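Local atomic coordinates of acetyltransferase (Brucella abortus str. 2308 A, PDB entry 4ZBG), a protein that binds acetyl coenzyme A and, as a member of the GNAT family, probably transfers its acetyl group to an amine of an acceptor substrate. Residues L53-V58 and I69-V74. Numbering follows the deposited sequence.
Sequences LTLSLV and IAFSPV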
loop_
_atom_site.group_PDB
_atom_site.type_symbol
_atom_site.label_atom_id
_atom_site.label_comp_id
_atom_site.label_asym_id
_atom_site.label_seq_id
_atom_site.Cartn_x
_atom_site.Cartn_y
_atom_site.Cartn_z
ATOM N N LEU A 53 8.972 -2.404 -5.335
ATOM C CA LEU A 53 8.309 -2.216 -4.055
ATOM C C LEU A 53 8.940 -0.981 -3.413
ATOM O O LEU A 53 9.906 -1.068 -2.658
ATOM C CB LEU A 53 8.447 -3.476 -3.193
ATOM C CG LEU A 53 7.678 -3.484 -1.872
ATOM C CD1 LEU A 53 6.196 -3.191 -2.075
ATOM C CD2 LEU A 53 7.863 -4.826 -1.186
ATOM N N THR A 54 8.417 0.181 -3.779
ATOM C CA THR A 54 9.015 1.453 -3.411
ATOM C C THR A 54 9.071 1.622 -1.908
ATOM O O THR A 54 10.084 2.054 -1.350
ATOM C CB THR A 54 8.201 2.604 -3.995
ATOM O OG1 THR A 54 8.079 2.418 -5.409
ATOM C CG2 THR A 54 8.877 3.934 -3.712
ATOM N N LEU A 55 7.970 1.280 -1.257
ATOM C CA LEU A 55 7.871 1.401 0.180
ATOM C C LEU A 55 7.015 0.264 0.701
ATOM O O LEU A 55 5.957 -0.032 0.140
ATOM C CB LEU A 55 7.261 2.756 0.547
ATOM C CG LEU A 55 7.152 3.046 2.038
ATOM C CD1 LEU A 55 8.511 3.077 2.697
ATOM C CD2 LEU A 55 6.432 4.365 2.243
ATOM N N SER A 56 7.480 -0.374 1.771
ATOM C CA SER A 56 6.784 -1.509 2.348
ATOM C C SER A 56 6.906 -1.365 3.850
ATOM O O SER A 56 8.014 -1.427 4.391
ATOM C CB SER A 56 7.439 -2.804 1.882
ATOM O OG SER A 56 6.819 -3.929 2.479
ATOM N N LEU A 57 5.776 -1.121 4.514
ATOM C CA LEU A 57 5.769 -0.910 5.959
ATOM C C LEU A 57 4.977 -2.003 6.633
ATOM O O LEU A 57 3.975 -2.480 6.092
ATOM C CB LEU A 57 5.125 0.427 6.323
ATOM C CG LEU A 57 5.715 1.702 5.730
ATOM C CD1 LEU A 57 4.937 2.912 6.227
ATOM C CD2 LEU A 57 7.191 1.832 6.057
ATOM N N VAL A 58 5.419 -2.372 7.831
ATOM C CA VAL A 58 4.682 -3.297 8.676
ATOM C C VAL A 58 4.318 -2.634 9.995
ATOM O O VAL A 58 5.048 -1.777 10.503
ATOM C CB VAL A 58 5.445 -4.610 8.925
ATOM C CG1 VAL A 58 5.605 -5.395 7.634
ATOM C CG2 VAL A 58 6.792 -4.340 9.603
ATOM N N ILE A 69 1.591 -2.562 4.344
ATOM C CA ILE A 69 1.198 -1.718 3.221
ATOM C C ILE A 69 2.307 -1.668 2.178
ATOM O O ILE A 69 3.487 -1.577 2.530
ATOM C CB ILE A 69 0.763 -0.320 3.697
ATOM C CG1 ILE A 69 0.201 0.513 2.541
ATOM C CG2 ILE A 69 1.922 0.400 4.387
ATOM C CD1 ILE A 69 -0.516 1.742 3.033
ATOM N N ALA A 70 1.909 -1.725 0.906
ATOM C CA ALA A 70 2.813 -1.591 -0.229
ATOM C C ALA A 70 2.523 -0.327 -1.029
ATOM O O ALA A 70 1.361 0.043 -1.213
ATOM C CB ALA A 70 2.677 -2.794 -1.149
ATOM N N PHE A 71 3.587 0.298 -1.524
ATOM C CA PHE A 71 3.500 1.348 -2.526
ATOM C C PHE A 71 4.441 1.007 -3.663
ATOM O O PHE A 71 5.507 0.441 -3.434
ATOM C CB PHE A 71 3.919 2.696 -1.955
ATOM C CG PHE A 71 3.045 3.196 -0.854
ATOM C CD1 PHE A 71 3.233 2.776 0.453
ATOM C CD2 PHE A 71 2.052 4.125 -1.118
ATOM C CE1 PHE A 71 2.438 3.260 1.469
ATOM C CE2 PHE A 71 1.251 4.623 -0.108
ATOM C CZ PHE A 71 1.440 4.189 1.188
ATOM N N SER A 72 4.065 1.386 -4.884
ATOM C CA SER A 72 4.869 1.088 -6.069
ATOM C C SER A 72 4.633 2.185 -7.103
ATOM O O SER A 72 3.620 2.882 -7.042
ATOM C CB SER A 72 4.507 -0.300 -6.631
ATOM O OG SER A 72 3.130 -0.407 -6.919
ATOM N N PRO A 73 5.560 2.354 -8.059
ATOM C CA PRO A 73 5.376 3.456 -9.011
ATOM C C PRO A 73 4.243 3.163 -9.979
ATOM O O PRO A 73 4.030 2.009 -10.354
ATOM C CB PRO A 73 6.710 3.488 -9.780
ATOM C CG PRO A 73 7.673 2.706 -8.938
ATOM C CD PRO A 73 6.827 1.639 -8.294
ATOM N N VAL A 74 3.518 4.201 -10.378
ATOM C CA VAL A 74 2.591 4.075 -11.492
ATOM C C VAL A 74 3.093 4.958 -12.618
ATOM O O VAL A 74 3.687 6.009 -12.383
ATOM C CB VAL A 74 1.136 4.444 -11.112
ATOM C CG1 VAL A 74 0.611 3.539 -10.016
ATOM C CG2 VAL A 74 1.014 5.921 -10.726
#
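Leu55 and Leu57 pair with Phe71 and Ile69 in antiparallel register, the short strand axes 4.9 Å apart at closest and 175° between their directions. Leu57 and Ile69 exchange two backbone hydrogen bonds, N of Leu57 to O of Ile69 and N of Ile69 to O of Leu57. Toward Thr54 the ladder is less regular. Phe71 N still reaches Leu55 O at 2.9 Å. Phe71 O, however, is a forked acceptor of two weak bonds: the one from Thr54 N is short (2.9 Å) but strongly bent, to 123°. The other, from Leu55 N, is straighter but long at 3.4 Å. Two residues thus face one, a classic beta bulge.

On one face Leu55 and Phe71 run side by side, CD2 of the leucine 4.0 Å from ring atom CD1. With CG of Phe71 anti to its carbonyl carbon (chi1 -63°), the ring turns an edge to Leu55 O, which lies near the ring plane. Farther along this face CB of Leu57 meets the CG2 branch of Ile69 at 3.7 Å, and helix 100-114 covers the row through Gln111, Glu107, Ile105 and Leu112. On the other face CD1 of Leu53 reaches CB of Ala70, while the buried hydroxyl of Ser56 is hydrogen-bonded to Glu14 and His68. At the bulged end OG1 of Thr54 lies 3.2 Å from CD of Pro73.

The pair forms part of the beta hairpin of strands 55-61 and 64-76 within the central mixed sheet of the GNAT fold, and Ile69 lies with its side chain about 7 Å from the bound acetyl coenzyme A.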